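Side-chain contacts in putative tryptophan halogenase (Xanthomonas campestris pv. campestris, PDB 6Y1W), which probably acts as a flavin-dependent halogenase that uses reduced FAD to halogenate an aromatic substrate, the structure here being free of the flavin: residues F108-T111 against G112-W116; V132-F136 against G137-L141; V372-A375 against E376-Q380; F433-G436 against N437-F440; R457-P461 against V462-M466. All blocks are in the same frame, centred on the assembly; numbering follows the deposited sequence. Where two conformers were deposited one is given.

Interaction 1: residues F108-T111 against G112-W116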
# COMPACT_ATOMS: atom_id res chain seq x y z
N PHE A 108 -11.04 -16.16 3.99
CA PHE A 108 -10.55 -14.91 4.54
C PHE A 108 -9.58 -15.19 5.68
O PHE A 108 -9.25 -16.35 5.97
CB PHE A 108 -11.73 -14.05 5.02
CG PHE A 108 -12.77 -13.81 3.95
CD1 PHE A 108 -12.40 -13.46 2.66
CD2 PHE A 108 -14.13 -13.96 4.25
CE1 PHE A 108 -13.37 -13.24 1.67
CE2 PHE A 108 -15.10 -13.77 3.27
CZ PHE A 108 -14.73 -13.40 2.00
N GLY A 109 -9.07 -14.15 6.30
CA GLY A 109 -8.17 -14.36 7.44
C GLY A 109 -6.72 -14.57 7.03
O GLY A 109 -6.29 -14.17 5.96
N HIS A 110 -5.96 -15.21 7.92
CA HIS A 110 -4.54 -15.41 7.71
C HIS A 110 -4.21 -16.80 8.21
O HIS A 110 -4.79 -17.26 9.19
CB HIS A 110 -3.68 -14.38 8.45
CG HIS A 110 -2.24 -14.34 8.00
ND1 HIS A 110 -1.85 -13.74 6.81
CD2 HIS A 110 -1.12 -14.86 8.55
CE1 HIS A 110 -0.54 -13.88 6.66
NE2 HIS A 110 -0.07 -14.55 7.71
N THR A 111 -3.34 -17.48 7.51
CA THR A 111 -2.99 -18.84 7.92
C THR A 111 -1.76 -18.77 8.80
O THR A 111 -0.74 -18.22 8.38
CB THR A 111 -2.73 -19.71 6.70
OG1 THR A 111 -3.90 -19.66 5.88
CG2 THR A 111 -2.48 -21.20 7.15
N GLY A 112 -1.86 -19.31 10.02
CA GLY A 112 -0.68 -19.42 10.88
C GLY A 112 -0.22 -18.07 11.40
O GLY A 112 -0.98 -17.11 11.53
N THR A 113 1.07 -18.00 11.72
CA THR A 113 1.71 -16.84 12.32
C THR A 113 2.98 -16.52 11.55
O THR A 113 3.76 -17.42 11.26
CB THR A 113 2.06 -17.09 13.77
OG1 THR A 113 0.86 -17.39 14.48
CG2 THR A 113 2.71 -15.84 14.38
N ASP A 114 3.16 -15.25 11.21
CA ASP A 114 4.34 -14.84 10.45
C ASP A 114 5.49 -14.46 11.37
O ASP A 114 5.31 -14.14 12.55
CB ASP A 114 4.04 -13.61 9.58
CG ASP A 114 2.94 -13.84 8.55
OD1 ASP A 114 2.63 -15.00 8.17
OD2 ASP A 114 2.39 -12.83 8.09
N HIS A 115 6.69 -14.51 10.81
CA HIS A 115 7.83 -13.85 11.42
C HIS A 115 8.08 -12.57 10.64
O HIS A 115 7.70 -12.46 9.47
CB HIS A 115 9.08 -14.74 11.38
CG HIS A 115 10.23 -14.19 12.18
ND1 HIS A 115 11.29 -13.52 11.60
CD2 HIS A 115 10.45 -14.16 13.52
CE1 HIS A 115 12.13 -13.13 12.54
NE2 HIS A 115 11.64 -13.49 13.72
N TRP A 116 8.72 -11.58 11.29
CA TRP A 116 8.94 -10.33 10.55
C TRP A 116 9.77 -10.54 9.29
O TRP A 116 9.62 -9.78 8.33
CB TRP A 116 9.58 -9.25 11.44
CG TRP A 116 11.01 -9.46 11.92
CD1 TRP A 116 11.39 -9.81 13.17
CD2 TRP A 116 12.23 -9.23 11.18
NE1 TRP A 116 12.76 -9.85 13.26
CE2 TRP A 116 13.30 -9.52 12.06
CE3 TRP A 116 12.52 -8.84 9.87
CZ2 TRP A 116 14.63 -9.41 11.67
CZ3 TRP A 116 13.86 -8.76 9.49
CH2 TRP A 116 14.88 -9.03 10.39
O HOH W 1 -3.49 -16.60 11.97
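From His110 to Asp114 the backbone runs largely extended apart from Gly112, whose positive phi lets the chain bend enough for the two side chains to meet on one side of it. His110 CB points toward residues 112-116, and the ring NE2 of His110 donates to Asp114 OD1 over 2.8 Å in a nearly straight bond, the N-H...O angle being 172°. Asp114 OD1 lies close to the imidazole plane, whereas the ring meets the syn side of the carboxylate from somewhat above its plane, and the two flat groups stand 78° apart. With CG opposite the carbonyl carbon (chi1 -60°), the Asp114 carboxylate is brought back toward the ring. This His-carboxylate hydrogen bond staples the surface loop between strand 102-107 and helix 120-129; Asp114 OD1 also accepts from the backbone N of Phe120, where that helix begins. A water bridges the backbone on either side of Thr111, donating to His110 O at 3.1 Å and to Gly112 O at 2.6 Å. Thr111 turns the other way into the protein, where its OG1 is hydrogen-bonded to Asn443 and Gln447. Farther along, the backbone O of Trp116 accepts from Gln363 of the second subunit.

Interaction 2: residues V132-F136 against G137-L141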
# COMPACT_ATOMS: atom_id res chain seq x y z
N VAL A 132 6.32 -32.94 9.26
CA VAL A 132 5.64 -32.58 10.49
C VAL A 132 4.57 -31.50 10.26
O VAL A 132 4.18 -30.85 11.19
CB VAL A 132 6.62 -32.17 11.60
CG1 VAL A 132 7.61 -33.32 11.91
CG2 VAL A 132 7.43 -30.89 11.26
N ALA A 133 4.05 -31.39 9.03
CA ALA A 133 2.99 -30.41 8.71
C ALA A 133 1.68 -31.14 8.46
O ALA A 133 1.65 -32.18 7.78
CB ALA A 133 3.34 -29.61 7.45
N ARG A 134 0.59 -30.58 8.99
CA ARG A 134 -0.77 -30.96 8.59
C ARG A 134 -1.17 -30.15 7.36
O ARG A 134 -0.41 -29.33 6.87
CB ARG A 134 -1.72 -30.75 9.75
CG ARG A 134 -1.25 -31.55 10.95
CD ARG A 134 -2.17 -31.43 12.07
NE ARG A 134 -3.55 -31.54 11.62
CZ ARG A 134 -4.42 -32.40 12.12
NH1 ARG A 134 -4.04 -33.23 13.09
NH2 ARG A 134 -5.66 -32.44 11.66
N ASP A 135 -2.36 -30.43 6.82
CA ASP A 135 -2.85 -29.62 5.70
C ASP A 135 -2.74 -28.14 6.05
O ASP A 135 -3.04 -27.72 7.17
CB ASP A 135 -4.31 -29.97 5.39
CG ASP A 135 -4.80 -29.30 4.09
OD1 ASP A 135 -4.55 -29.86 3.01
OD2 ASP A 135 -5.42 -28.21 4.15
N PHE A 136 -2.33 -27.34 5.06
CA PHE A 136 -2.20 -25.90 5.25
C PHE A 136 -3.46 -25.28 5.83
O PHE A 136 -3.38 -24.36 6.65
CB PHE A 136 -1.88 -25.23 3.90
CG PHE A 136 -1.39 -23.80 4.02
CD1 PHE A 136 -0.23 -23.52 4.70
CD2 PHE A 136 -2.08 -22.75 3.40
CE1 PHE A 136 0.25 -22.22 4.81
CE2 PHE A 136 -1.61 -21.45 3.50
CZ PHE A 136 -0.45 -21.17 4.21
N GLY A 137 -4.64 -25.79 5.44
CA GLY A 137 -5.89 -25.20 5.92
C GLY A 137 -6.12 -25.37 7.41
O GLY A 137 -6.86 -24.57 8.00
N ASP A 138 -5.50 -26.38 8.03
CA ASP A 138 -5.68 -26.61 9.47
C ASP A 138 -5.17 -25.47 10.33
O ASP A 138 -5.48 -25.44 11.53
CB ASP A 138 -4.95 -27.89 9.93
CG ASP A 138 -5.66 -29.16 9.45
OD1 ASP A 138 -6.69 -29.03 8.77
OD2 ASP A 138 -5.18 -30.28 9.70
N TYR A 139 -4.41 -24.53 9.77
CA TYR A 139 -3.82 -23.45 10.54
C TYR A 139 -4.55 -22.12 10.36
O TYR A 139 -4.02 -21.09 10.76
CB TYR A 139 -2.33 -23.33 10.18
CG TYR A 139 -1.63 -24.68 10.36
CD1 TYR A 139 -1.23 -25.09 11.64
CD2 TYR A 139 -1.37 -25.51 9.28
CE1 TYR A 139 -0.62 -26.34 11.81
CE2 TYR A 139 -0.76 -26.76 9.46
CZ TYR A 139 -0.38 -27.14 10.73
OH TYR A 139 0.21 -28.38 10.95
N CYS A 140 -5.77 -22.13 9.81
CA CYS A 140 -6.54 -20.92 9.53
C CYS A 140 -7.95 -21.07 10.10
O CYS A 140 -8.70 -21.96 9.67
CB CYS A 140 -6.63 -20.70 8.02
SG CYS A 140 -7.59 -19.23 7.61
N LEU A 141 -8.31 -20.19 11.03
CA LEU A 141 -9.62 -20.30 11.70
C LEU A 141 -10.78 -20.16 10.71
O LEU A 141 -11.73 -20.95 10.74
CB LEU A 141 -9.74 -19.22 12.79
CG LEU A 141 -11.11 -19.12 13.47
CD1 LEU A 141 -11.46 -20.41 14.22
CD2 LEU A 141 -11.21 -17.86 14.37
O HOH W 2 -4.26 -32.46 7.74
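Arg134 grips Asp138 side-on, its NE and NH2 both donating to the single oxygen OD2, at 2.8 Å from NE and 3.0 Å from NH2. That oxygen lies in the guanidinium plane, but the carboxylate is turned 45° against it; NE arrives on the anti side of OD2, and NH2 from above the carboxylate plane. The bend of the arginine chain at chi3 (44°) turns the guanidinium edge toward Asp138. A second anchor is the phenol of Tyr139, whose OH accepts from Arg134 N at 3.0 Å and rests against Arg134 CB at 3.3 Å. One shell out, a water links the two acidic residues, accepting from Asp135 N and donating to Asp138 OD2. Asp135 OD2 in turn takes the N-H of Gly137 from above its carboxylate plane, at 2.9 Å, and the backbone bonds from Asp138 N to Asp135 O and from Tyr139 N to Phe136 O wind the chain into a short 3-10 turn. The turn joins helix 120-129 to helix 141-148: Phe136 meets Trp124 of the former edge-to-face and packs on helix 442-451, while Tyr139 lies against Leu475 and Ile478 of helix 468-486.

Interaction 3: residues V372-A375 against E376-Q380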
# COMPACT_ATOMS: atom_id res chain seq x y z
N VAL A 372 -6.83 16.78 -13.71
CA VAL A 372 -5.85 16.08 -12.88
C VAL A 372 -6.56 15.12 -11.94
O VAL A 372 -6.03 14.03 -11.64
CB VAL A 372 -4.92 17.05 -12.10
CG1 VAL A 372 -5.63 17.79 -10.99
CG2 VAL A 372 -3.75 16.27 -11.50
N ASP A 373 -7.75 15.50 -11.45
CA ASP A 373 -8.54 14.59 -10.61
C ASP A 373 -9.03 13.39 -11.42
O ASP A 373 -8.99 12.24 -10.94
CB ASP A 373 -9.74 15.31 -10.00
CG ASP A 373 -9.35 16.32 -8.92
OD1 ASP A 373 -8.18 16.39 -8.50
OD2 ASP A 373 -10.26 17.03 -8.47
N ILE A 374 -9.51 13.63 -12.64
CA ILE A 374 -9.97 12.54 -13.50
C ILE A 374 -8.83 11.57 -13.77
O ILE A 374 -8.99 10.34 -13.72
CB ILE A 374 -10.54 13.13 -14.81
CG1 ILE A 374 -11.81 13.97 -14.56
CG2 ILE A 374 -10.80 12.01 -15.89
CD1 ILE A 374 -12.27 14.77 -15.76
N ALA A 375 -7.64 12.11 -14.07
CA ALA A 375 -6.50 11.27 -14.39
C ALA A 375 -6.08 10.39 -13.21
O ALA A 375 -5.74 9.22 -13.39
CB ALA A 375 -5.32 12.15 -14.84
N GLU A 376 -6.07 10.96 -12.00
CA GLU A 376 -5.71 10.19 -10.82
C GLU A 376 -6.74 9.09 -10.58
O GLU A 376 -6.38 7.94 -10.30
CB GLU A 376 -5.60 11.12 -9.62
CG GLU A 376 -5.42 10.46 -8.25
CD GLU A 376 -4.08 9.78 -8.03
OE1 GLU A 376 -3.10 10.17 -8.70
OE2 GLU A 376 -4.00 8.85 -7.20
N TYR A 377 -8.02 9.44 -10.72
CA TYR A 377 -9.09 8.47 -10.52
C TYR A 377 -8.93 7.28 -11.46
O TYR A 377 -8.96 6.13 -11.03
CB TYR A 377 -10.45 9.16 -10.70
CG TYR A 377 -11.66 8.28 -10.39
CD1 TYR A 377 -12.15 7.38 -11.32
CD2 TYR A 377 -12.31 8.37 -9.16
CE1 TYR A 377 -13.24 6.56 -11.03
CE2 TYR A 377 -13.43 7.54 -8.87
CZ TYR A 377 -13.89 6.66 -9.83
OH TYR A 377 -14.97 5.83 -9.59
N ASN A 378 -8.72 7.57 -12.75
CA ASN A 378 -8.60 6.51 -13.75
C ASN A 378 -7.38 5.67 -13.50
O ASN A 378 -7.42 4.45 -13.67
CB ASN A 378 -8.54 7.13 -15.15
CG ASN A 378 -9.89 7.61 -15.59
OD1 ASN A 378 -10.92 7.04 -15.19
ND2 ASN A 378 -9.91 8.67 -16.41
N ARG A 379 -6.28 6.29 -13.07
CA ARG A 379 -5.05 5.53 -12.81
C ARG A 379 -5.24 4.51 -11.70
O ARG A 379 -4.80 3.35 -11.81
CB ARG A 379 -3.92 6.49 -12.46
CG ARG A 379 -2.54 5.86 -12.49
CD ARG A 379 -1.55 6.69 -11.69
NE ARG A 379 -1.52 6.23 -10.31
CZ ARG A 379 -1.78 7.01 -9.27
NH1 ARG A 379 -2.07 8.28 -9.48
NH2 ARG A 379 -1.76 6.53 -8.03
N GLN A 380 -5.87 4.94 -10.60
CA GLN A 380 -6.12 4.04 -9.49
C GLN A 380 -7.07 2.93 -9.90
O GLN A 380 -6.84 1.76 -9.58
CB GLN A 380 -6.70 4.82 -8.30
CG GLN A 380 -5.77 5.83 -7.63
CD GLN A 380 -6.39 6.35 -6.34
OE1 GLN A 380 -7.23 5.68 -5.72
NE2 GLN A 380 -5.98 7.55 -5.93
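Val372 O receives the backbone N-H of Glu376, and the same i to i+4 pattern repeats for Tyr377 to Asp373, Asn378 to Ile374 and Arg379 to Ala375, with N-to-O distances from 2.9 to 3.1 Å. These regular bonds mark the first turns of the long helix 371-397. Van der Waals packing between side chains is slight. Ile374 and Asn378 run side by side in the same direction, the CG2 methyl of Ile374 lying 3.5 Å from Asn378 ND2, and Tyr377 CB lies 3.4 Å from Asp373 O.

Polar side-chain bonds occur one turn further on. Gln380 NE2 donates to the anti lone pair of Glu376 OE2 at 2.7 Å, almost straight (172°) and with the oxygen in the amide plane. The bend of the glutamate at chi2 (70°) swings its carboxylate along the helix to meet the amide.

Other polar ends have partners beyond these turns: Asn378 OD1 accepts from Trp329 N, Tyr377 OH donates to Gly357 O, and Asp373 forms a salt bridge with Arg431 of the second subunit. Glu376 OE1 appears to pair with His421 NE2 of that subunit, though this oxygen is less surely placed. With the carboxylate of Asp373 facing an arginine across the dimer interface, this face of the helix probably gains electrostatic attraction toward the neighbouring chain.

Interaction 4: residues F433-G436 against N437-F440. With BUD ((2S,3S)-butane-2,3-diol), chain H.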
# COMPACT_ATOMS: atom_id res chain seq x y z
N PHE A 433 3.95 -11.10 -2.20
CA PHE A 433 3.96 -9.75 -1.67
C PHE A 433 2.61 -9.11 -1.93
O PHE A 433 1.82 -9.59 -2.76
CB PHE A 433 5.07 -8.91 -2.30
CG PHE A 433 4.91 -8.69 -3.77
CD1 PHE A 433 5.43 -9.60 -4.69
CD2 PHE A 433 4.23 -7.56 -4.25
CE1 PHE A 433 5.30 -9.39 -6.04
CE2 PHE A 433 4.09 -7.35 -5.59
CZ PHE A 433 4.61 -8.26 -6.50
N HIS A 434 2.31 -8.06 -1.18
CA HIS A 434 1.09 -7.31 -1.39
C HIS A 434 1.53 -5.89 -1.67
O HIS A 434 2.41 -5.38 -0.98
CB HIS A 434 0.16 -7.35 -0.17
CG HIS A 434 -0.95 -6.34 -0.25
ND1 HIS A 434 -0.83 -5.05 0.22
CD2 HIS A 434 -2.20 -6.44 -0.76
CE1 HIS A 434 -1.95 -4.40 -0.00
NE2 HIS A 434 -2.80 -5.21 -0.60
N GLN A 435 0.98 -5.29 -2.71
CA GLN A 435 1.36 -3.94 -3.09
C GLN A 435 0.16 -3.01 -3.03
O GLN A 435 -0.94 -3.38 -3.44
CB GLN A 435 1.99 -3.91 -4.48
CG GLN A 435 2.26 -2.49 -4.98
CD GLN A 435 3.73 -2.26 -5.30
OE1 GLN A 435 4.36 -3.04 -6.01
NE2 GLN A 435 4.28 -1.19 -4.75
N GLY A 436 0.37 -1.80 -2.50
CA GLY A 436 -0.58 -0.71 -2.55
C GLY A 436 -1.96 -1.03 -2.01
O GLY A 436 -2.10 -1.48 -0.87
N ASN A 437 -3.00 -0.80 -2.82
CA ASN A 437 -4.35 -1.21 -2.46
C ASN A 437 -4.83 -2.37 -3.32
O ASN A 437 -6.02 -2.44 -3.65
CB ASN A 437 -5.43 -0.11 -2.55
CG ASN A 437 -4.98 1.22 -2.04
OD1 ASN A 437 -4.44 1.32 -0.93
ND2 ASN A 437 -5.27 2.27 -2.80
N GLU A 438 -3.91 -3.24 -3.75
CA GLU A 438 -4.36 -4.49 -4.36
C GLU A 438 -5.35 -5.16 -3.41
O GLU A 438 -5.16 -5.15 -2.19
CB GLU A 438 -3.19 -5.42 -4.64
CG GLU A 438 -2.37 -4.97 -5.81
CD GLU A 438 -1.01 -5.64 -5.83
OE1 GLU A 438 -0.65 -6.34 -4.85
OE2 GLU A 438 -0.31 -5.49 -6.86
N LEU A 439 -6.41 -5.73 -4.00
CA LEU A 439 -7.41 -6.40 -3.19
C LEU A 439 -6.84 -7.63 -2.49
O LEU A 439 -7.09 -7.85 -1.31
CB LEU A 439 -8.61 -6.78 -4.06
CG LEU A 439 -9.61 -7.72 -3.39
CD1 LEU A 439 -10.26 -7.09 -2.15
CD2 LEU A 439 -10.68 -8.11 -4.40
N PHE A 440 -6.15 -8.51 -3.23
CA PHE A 440 -5.87 -9.83 -2.69
C PHE A 440 -4.64 -9.79 -1.79
O PHE A 440 -3.56 -9.35 -2.21
CB PHE A 440 -5.75 -10.84 -3.84
CG PHE A 440 -7.08 -11.09 -4.51
CD1 PHE A 440 -8.06 -11.81 -3.85
CD2 PHE A 440 -7.37 -10.56 -5.77
CE1 PHE A 440 -9.28 -12.02 -4.43
CE2 PHE A 440 -8.60 -10.76 -6.36
CZ PHE A 440 -9.56 -11.49 -5.70
C1 BUD H . -11.24 -10.61 -0.28
O1 BUD H . -10.03 -12.51 -1.04
C2 BUD H . -9.88 -11.15 -0.73
O2 BUD H . -7.55 -11.37 0.02
C3 BUD H . -8.86 -10.97 0.40
C4 BUD H . -8.84 -9.50 0.82
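His434 and Glu438 meet across a type II' beta turn that runs from Gln435 to Glu438, His434 standing just before it, with Gly436 at its positive-phi corner and Glu438 N returning to Gln435 O at 3.0 Å, in the carbonyl plane. The two side chains use the turn differently. His434 lays its imidazole beside the returning chain, so that NE2 donates to the backbone Glu438 O at 2.8 Å with the oxygen near the ring plane; the ring edge continues past it, and CD2 comes to 3.5 Å from Phe440 O. Its CG lies opposite the backbone N (chi1 168°), which places the ring beside Glu438 O. Glu438, extended beyond CG, reaches back to Gln435, and its OE1 takes the N-H of Gln435 at 2.9 Å from well above the carboxylate plane. One side chain thus holds the turn through a ring N-H, the other through a carboxylate oxygen. That same OE1 forms a salt bridge with Arg422, which would be expected to favour the charged carboxylate. The amide of Gln435 leads away to Arg379 of the second subunit.

Beyond the turn, Leu439 and Phe440 line a pocket holding a butanediol, close to Glu347, the residue predicted to bind tryptophan. The ring of Phe440 stacks on Phe391, and Leu439 CD2 lies over one of its faces, toward the rim. The diol hydroxyl O1 meets the edge of the Phe440 ring, 3.5 Å from CD1.

Interaction 5: residues R457-P461 against V462-M466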
# COMPACT_ATOMS: atom_id res chain seq x y z
N ARG A 457 9.91 -24.52 -4.78
CA ARG A 457 11.15 -25.29 -4.83
C ARG A 457 12.05 -25.03 -3.63
O ARG A 457 12.87 -25.88 -3.29
CB ARG A 457 11.93 -24.97 -6.11
CG ARG A 457 11.20 -25.31 -7.39
CD ARG A 457 12.13 -25.16 -8.57
NE ARG A 457 11.57 -24.30 -9.61
CZ ARG A 457 10.97 -24.76 -10.70
NH1 ARG A 457 10.87 -26.07 -10.90
NH2 ARG A 457 10.48 -23.91 -11.59
N HIS A 458 11.89 -23.87 -2.98
CA HIS A 458 12.68 -23.46 -1.84
C HIS A 458 11.77 -22.70 -0.90
O HIS A 458 10.65 -22.35 -1.26
CB HIS A 458 13.85 -22.57 -2.27
CG HIS A 458 14.81 -23.28 -3.17
ND1 HIS A 458 15.80 -24.11 -2.69
CD2 HIS A 458 14.89 -23.33 -4.52
CE1 HIS A 458 16.47 -24.62 -3.71
NE2 HIS A 458 15.94 -24.16 -4.83
N HIS A 459 12.22 -22.55 0.33
CA HIS A 459 11.57 -21.69 1.31
C HIS A 459 12.61 -20.79 1.96
O HIS A 459 13.82 -20.97 1.78
CB HIS A 459 10.84 -22.51 2.37
CG HIS A 459 11.75 -23.40 3.15
ND1 HIS A 459 11.84 -24.76 2.92
CD2 HIS A 459 12.60 -23.13 4.17
CE1 HIS A 459 12.72 -25.28 3.76
NE2 HIS A 459 13.21 -24.32 4.51
N HIS A 460 12.12 -19.84 2.76
CA HIS A 460 13.02 -18.89 3.40
C HIS A 460 13.95 -19.64 4.35
O HIS A 460 13.49 -20.44 5.17
CB HIS A 460 12.20 -17.84 4.17
CG HIS A 460 12.97 -16.63 4.57
ND1 HIS A 460 14.06 -16.69 5.40
CD2 HIS A 460 12.80 -15.32 4.27
CE1 HIS A 460 14.54 -15.47 5.61
NE2 HIS A 460 13.79 -14.62 4.93
N PRO A 461 15.26 -19.42 4.26
CA PRO A 461 16.19 -20.14 5.15
C PRO A 461 16.03 -19.85 6.64
O PRO A 461 16.58 -20.60 7.46
CB PRO A 461 17.59 -19.72 4.64
CG PRO A 461 17.36 -18.48 3.86
CD PRO A 461 15.96 -18.53 3.30
N VAL A 462 15.29 -18.82 7.05
CA VAL A 462 15.13 -18.63 8.48
C VAL A 462 14.41 -19.85 9.10
O VAL A 462 14.63 -20.17 10.26
CB VAL A 462 14.37 -17.33 8.79
CG1 VAL A 462 12.89 -17.48 8.50
CG2 VAL A 462 14.58 -16.92 10.24
N ALA A 463 13.60 -20.55 8.30
CA ALA A 463 12.93 -21.71 8.86
C ALA A 463 13.92 -22.86 9.07
O ALA A 463 13.65 -23.77 9.86
CB ALA A 463 11.78 -22.13 7.95
N ASP A 464 15.08 -22.81 8.43
CA ASP A 464 16.02 -23.92 8.64
C ASP A 464 16.70 -23.84 10.00
O ASP A 464 17.41 -24.77 10.38
CB ASP A 464 17.08 -23.95 7.53
CG ASP A 464 16.51 -24.28 6.17
OD1 ASP A 464 15.67 -25.21 6.06
OD2 ASP A 464 16.91 -23.63 5.20
N LEU A 465 16.47 -22.75 10.74
CA LEU A 465 16.99 -22.63 12.09
C LEU A 465 16.25 -23.54 13.06
O LEU A 465 16.75 -23.81 14.16
CB LEU A 465 16.88 -21.18 12.58
CG LEU A 465 17.85 -20.16 11.95
CD1 LEU A 465 17.46 -18.76 12.40
CD2 LEU A 465 19.27 -20.45 12.36
N MET A 466 15.03 -23.96 12.72
CA MET A 466 14.23 -24.75 13.66
C MET A 466 14.42 -26.24 13.44
O MET A 466 14.22 -26.75 12.34
CB MET A 466 12.76 -24.38 13.53
CG MET A 466 12.53 -22.94 13.93
SD MET A 466 10.87 -22.51 13.48
CE MET A 466 10.05 -22.94 14.96
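His459 NE2 donates to Asp464 OD1 at 3.0 Å, joining the two segments by a His-carboxylate hydrogen bond. The oxygen lies near the imidazole plane, but the N-H comes at it from above the carboxylate plane, the two flat groups standing 58° apart. With CG placed between the backbone N and the carbonyl carbon (chi1 61°), the NE2 edge of the ring is put at Asp464. Asp464 OD1 is shared with Lys126, a salt bridge that would be expected to stabilise the carboxylate, while OD2 accepts from Gln367 of the second subunit.

His460 makes a second polar link with the other kind of ring nitrogen: its unprotonated ND1 accepts from Val462 N at 3.0 Å, almost straight (168°) and in the ring plane. The other ring nitrogen, NE2, donates to Leu362 O of the second subunit, so the imidazole is held at both nitrogens. Backbone bonds from Ala463 N to His460 O and from Asp464 N to Pro461 O curl the chain into a helix-like turn.

Packing fills in around these bonds. Val462 CG1 abuts the His460 ring 3.4 Å from ND1, and Ala463 CB approaches CD2 of His459 obliquely at 4.0 Å. The turn sits just ahead of helix 468-486, with Val462 and Met466 packed on Phe123 of helix 120-129, and Pro461 against Pro366 of the second subunit.

How the interactions relate
Interactions 1 and 2 are directly joined: their centres are 11 Å apart, Gly112 N lies 2.9 Å from Tyr139 O in a probable hydrogen bond, and Thr111 packs on Phe136. Interaction 5 does not touch them, its nearest atoms being about 5 Å from interaction 1, but both approach helix 120-129. Interaction 4 lies close to the predicted active site, the side chain of Phe440 being about 9 Å from that of Lys89, and it shares a butanediol pocket with Phe108 of interaction 1. Within one chain interactions 3 and 4 lie 19 Å apart between centres without touching; across the dimer Phe433 packs on Glu376 of the second subunit.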